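PDB 5B7W: cyclic di-GMP-binding protein XC_3703 from Xanthomonas campestris pv. campestris, which binds the second messenger cyclic di-GMP and regulates virulence and biofilm formation, promoting, when free of it, binding of the regulator XC_2801 to its target genes. Local coordinates for residues A[37-42]-A[47-52]; A[52-57]-A[81-86]. All blocks are in the same frame, centred on the assembly; numbering follows the deposited sequence.

Contact 1. Residues A[37-42]-A[47-52]; sequences AKFELE and INQSAP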
# COMPACT_ATOMS: atom_id res chain seq x y z
N ALA A 37 17.92 12.76 11.03
CA ALA A 37 16.98 12.20 10.08
C ALA A 37 16.25 11.05 10.75
O ALA A 37 16.81 10.36 11.60
CB ALA A 37 17.68 11.72 8.80
N LYS A 38 14.99 10.84 10.35
CA LYS A 38 14.17 9.86 11.04
C LYS A 38 12.94 9.53 10.20
O LYS A 38 12.48 10.34 9.40
CB LYS A 38 13.73 10.37 12.41
CG LYS A 38 13.12 11.76 12.37
CD LYS A 38 12.82 12.30 13.77
CE LYS A 38 11.38 12.03 14.17
NZ LYS A 38 11.00 12.77 15.40
N PHE A 39 12.43 8.31 10.39
CA PHE A 39 11.10 7.91 9.94
C PHE A 39 10.18 7.86 11.15
O PHE A 39 10.55 7.29 12.19
CB PHE A 39 11.12 6.54 9.26
CG PHE A 39 12.09 6.42 8.12
CD1 PHE A 39 13.40 6.05 8.36
CD2 PHE A 39 11.68 6.63 6.82
CE1 PHE A 39 14.30 5.91 7.31
CE2 PHE A 39 12.57 6.49 5.77
CZ PHE A 39 13.88 6.13 6.02
N GLU A 40 8.99 8.43 11.02
CA GLU A 40 7.99 8.38 12.09
C GLU A 40 6.70 7.81 11.53
O GLU A 40 6.11 8.40 10.62
CB GLU A 40 7.75 9.76 12.70
CG GLU A 40 6.77 9.73 13.86
CD GLU A 40 5.92 10.98 13.94
OE1 GLU A 40 5.99 11.82 13.01
OE2 GLU A 40 5.17 11.13 14.92
N LEU A 41 6.26 6.68 12.07
CA LEU A 41 4.97 6.10 11.70
C LEU A 41 3.87 6.77 12.52
O LEU A 41 3.93 6.78 13.76
CB LEU A 41 4.97 4.60 11.93
CG LEU A 41 3.67 3.89 11.56
CD1 LEU A 41 3.33 4.13 10.10
CD2 LEU A 41 3.77 2.40 11.86
N GLU A 42 2.88 7.33 11.84
CA GLU A 42 1.84 8.14 12.47
C GLU A 42 0.49 7.47 12.28
O GLU A 42 0.04 7.28 11.14
CB GLU A 42 1.84 9.56 11.88
CG GLU A 42 0.72 10.45 12.37
CD GLU A 42 0.78 11.83 11.74
OE1 GLU A 42 1.87 12.43 11.73
OE2 GLU A 42 -0.26 12.30 11.24
N ILE A 47 3.72 7.79 7.19
CA ILE A 47 5.15 7.72 7.48
C ILE A 47 5.74 9.08 7.15
O ILE A 47 5.76 9.49 5.98
CB ILE A 47 5.85 6.61 6.69
CG1 ILE A 47 5.27 5.24 7.05
CG2 ILE A 47 7.35 6.63 6.96
CD1 ILE A 47 5.91 4.09 6.31
N ASN A 48 6.22 9.78 8.17
CA ASN A 48 6.83 11.09 7.99
C ASN A 48 8.34 10.93 7.85
O ASN A 48 9.00 10.41 8.75
CB ASN A 48 6.49 12.02 9.15
CG ASN A 48 5.07 12.54 9.08
OD1 ASN A 48 4.65 13.08 8.05
ND2 ASN A 48 4.32 12.39 10.16
N GLN A 49 8.88 11.37 6.71
CA GLN A 49 10.31 11.39 6.48
C GLN A 49 10.83 12.81 6.68
O GLN A 49 10.20 13.77 6.25
CB GLN A 49 10.65 10.91 5.06
CG GLN A 49 9.89 9.67 4.62
CD GLN A 49 10.38 9.13 3.29
OE1 GLN A 49 10.94 8.04 3.22
NE2 GLN A 49 10.18 9.90 2.23
N SER A 50 11.98 12.93 7.34
CA SER A 50 12.58 14.23 7.61
C SER A 50 14.09 14.11 7.54
O SER A 50 14.67 13.19 8.13
CB SER A 50 12.14 14.77 8.97
OG SER A 50 12.52 13.89 10.02
N ALA A 51 14.72 15.04 6.83
CA ALA A 51 16.16 15.06 6.68
C ALA A 51 16.59 16.49 6.42
O ALA A 51 15.74 17.36 6.15
CB ALA A 51 16.62 14.14 5.53
N PRO A 52 17.88 16.79 6.51
CA PRO A 52 18.34 18.16 6.21
C PRO A 52 18.08 18.60 4.77
O PRO A 52 17.82 19.79 4.55
CB PRO A 52 19.84 18.10 6.51
CG PRO A 52 19.97 17.05 7.54
CD PRO A 52 18.93 16.01 7.20

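Contact 2. Residues A[52-57]-A[81-86]; sequences PSDFQV and GDVETN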
# COMPACT_ATOMS: atom_id res chain seq x y z
N PRO A 52 17.88 16.79 6.51
CA PRO A 52 18.34 18.16 6.21
C PRO A 52 18.08 18.60 4.77
O PRO A 52 17.82 19.79 4.55
CB PRO A 52 19.84 18.10 6.51
CG PRO A 52 19.97 17.05 7.54
CD PRO A 52 18.93 16.01 7.20
N SER A 53 18.13 17.69 3.80
CA SER A 53 18.05 18.08 2.40
C SER A 53 17.05 17.21 1.64
O SER A 53 16.66 16.13 2.09
CB SER A 53 19.42 18.00 1.72
OG SER A 53 19.88 16.66 1.65
N ASP A 54 16.65 17.71 0.47
CA ASP A 54 15.74 16.97 -0.39
C ASP A 54 16.35 15.66 -0.86
O ASP A 54 15.66 14.64 -0.97
CB ASP A 54 15.36 17.84 -1.60
CG ASP A 54 14.12 17.33 -2.32
OD1 ASP A 54 14.16 16.21 -2.87
OD2 ASP A 54 13.11 18.07 -2.35
N PHE A 55 17.66 15.66 -1.13
CA PHE A 55 18.32 14.45 -1.61
C PHE A 55 18.37 13.38 -0.53
O PHE A 55 18.25 12.18 -0.83
CB PHE A 55 19.73 14.77 -2.10
CG PHE A 55 20.59 13.56 -2.30
CD1 PHE A 55 20.38 12.71 -3.37
CD2 PHE A 55 21.60 13.25 -1.40
CE1 PHE A 55 21.16 11.58 -3.55
CE2 PHE A 55 22.39 12.13 -1.58
CZ PHE A 55 22.17 11.30 -2.65
N GLN A 56 18.57 13.78 0.73
CA GLN A 56 18.65 12.80 1.81
C GLN A 56 17.31 12.14 2.07
O GLN A 56 17.26 10.96 2.45
CB GLN A 56 19.18 13.47 3.08
CG GLN A 56 20.68 13.68 3.08
CD GLN A 56 21.15 14.59 4.20
OE1 GLN A 56 20.60 15.67 4.40
NE2 GLN A 56 22.16 14.15 4.93
N VAL A 57 16.20 12.86 1.88
CA VAL A 57 14.89 12.23 1.96
C VAL A 57 14.70 11.26 0.80
O VAL A 57 14.12 10.18 0.98
CB VAL A 57 13.78 13.29 2.00
CG1 VAL A 57 12.41 12.64 1.89
CG2 VAL A 57 13.87 14.11 3.27
N GLY A 81 3.60 12.40 -0.77
CA GLY A 81 3.28 13.80 -0.88
C GLY A 81 4.47 14.61 -1.36
O GLY A 81 5.55 14.09 -1.65
N ASP A 82 4.27 15.92 -1.43
CA ASP A 82 5.34 16.81 -1.85
C ASP A 82 6.43 16.88 -0.79
O ASP A 82 6.16 16.85 0.41
CB ASP A 82 4.80 18.22 -2.12
CG ASP A 82 4.06 18.31 -3.44
OD1 ASP A 82 3.11 19.12 -3.52
OD2 ASP A 82 4.44 17.59 -4.39
N VAL A 83 7.68 16.95 -1.25
CA VAL A 83 8.81 17.17 -0.35
C VAL A 83 8.81 18.64 0.04
O VAL A 83 9.05 19.52 -0.79
CB VAL A 83 10.14 16.77 -0.99
CG1 VAL A 83 11.28 16.97 -0.01
CG2 VAL A 83 10.08 15.32 -1.47
N GLU A 84 8.53 18.92 1.31
CA GLU A 84 8.48 20.28 1.82
C GLU A 84 9.80 20.63 2.49
O GLU A 84 10.30 19.87 3.33
CB GLU A 84 7.32 20.44 2.81
CG GLU A 84 6.00 20.79 2.15
CD GLU A 84 4.81 20.20 2.88
OE1 GLU A 84 4.96 19.82 4.06
OE2 GLU A 84 3.72 20.13 2.27
N THR A 85 10.38 21.76 2.10
CA THR A 85 11.66 22.22 2.62
C THR A 85 11.49 23.59 3.25
O THR A 85 10.93 24.50 2.64
CB THR A 85 12.71 22.29 1.51
OG1 THR A 85 12.28 23.20 0.50
CG2 THR A 85 12.93 20.92 0.90
N ASN A 86 11.96 23.73 4.50
CA ASN A 86 12.05 25.03 5.15
C ASN A 86 13.49 25.18 5.64
O ASN A 86 14.41 24.48 5.20
CB ASN A 86 11.00 25.16 6.26
CG ASN A 86 11.03 24.00 7.24
OD1 ASN A 86 12.08 23.41 7.51
ND2 ASN A 86 9.86 23.66 7.79

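Contact 1. Residues A[37-42]-A[47-52]
E40 and N48 face each other across a beta hairpin as an antiparallel hydrogen-bonded pair, and both backbone polar groups of each are used. N48 N donates to E40 O over 2.8 Å, nearly straight at 169°, while E40 N returns a bond to N48 O. The next hydrogen-bonded pair, K38 with S50, is slacker: K38 N reaches S50 O at 3.2 Å, and the reverse bond from S50 N is weak. These two alternate with the non-hydrogen-bonded pairs F39 with Q49 and L41 with I47, as in a regular antiparallel pair.

The side chains of K38, E40, N48 and S50 share one face. There ND2 of N48 reaches two carboxylates, giving weak bonds to E42 OE1 at 2.9 Å, bent to 128°, and to E40 OE1 at 3.4 Å. CG of N48 stands anti to its carbonyl carbon (chi1 -76°), which swings the amide toward the neighbouring strand.

F39, L41, I47 and Q49 occupy the other face. L41 CD1 packs on I47 CG1 at 3.8 Å. Q49 OE1 lies at the edge of the F39 ring, 3.4 Å from CE2, and has no hydrogen-bonding partner in the model, although buried; Q49 NE2, by contrast, donates to T61 OG1.

Strand 38-42 is an outer strand of its sheet, and F39 N bonds to N23 OD1 of helix 12-26; in strand 46-51, I47 and Q49 make backbone bonds with V94 and Q92 of strand 90-96. Helices 12-26 and 54-70 cover the face bearing F39, which packs on A22, L26 and M60.

Contact 2. Residues A[52-57]-A[81-86]
The first turn of helix 54-70, closed by a capping box, meets the outer strand 78-85 of the sheet in one of the protein's two RRM-like domains. S53 is the N-cap: its OG accepts from Q56 N at 3.3 Å with an N-H...O angle of 153°. In return, Q56 OE1 receives a weak bond from S53 N at 3.2 Å, bent to 120°. These reciprocal side-chain-to-backbone bonds define the box and serve two amide hydrogens at the helix start.

Across the contact, the touching is done by D54, the first helical residue. Its CG is anti to the backbone N (chi1 -163°), which carries the carboxylate over to the strand. There OD2 rests against V83, 3.2 Å from CG1 and 3.5 Å from CB, while the carboxylate carbon CG lies 3.7 Å from the same methyl. The two side chains meet at a slant. V83 turns its CG1 anti to its own backbone N, and that branch is the one nearest the acid. Two residues further along, T85 offers its methyl, with CG2 at 4.3 Å from D54 OD2.

No hydrogen bond joins the two segments, and the buried surface amounts to only 155 Å². The evidence therefore describes a small, superficial meeting of a carboxylate with aliphatic carbon; D54 and T85 are both exposed.

Deeper in, V57, whose CB points toward strand 78-85, makes no close contact with 81-86 and packs instead on A90 and Q92 of strand 90-96 and on Q49 and A51 of strand 46-51. The second segment is itself held to strand 90-96 by backbone bonds of G81 with K93 and E84 with R91.

In the fold
From the N terminus, the chain passes helix 12-26 before contact 1 closes a short hairpin, with four residues between its segments. At P52, shared by both contacts, the chain leaves strand 46-51 for helix 54-70. Contact 2 then spans a longer excursion, closing when strand 78-85 returns beside the start of that helix; the contacts are in series, with neither enclosing the other. Their centres lie 10 Å apart, and V57 bridges them: its CG2 packs 3.6 Å from A51 CB. Contact 1 joins one outermost strand of the four-stranded sheet to its neighbour, while contact 2 brings the helix start to the other outermost strand.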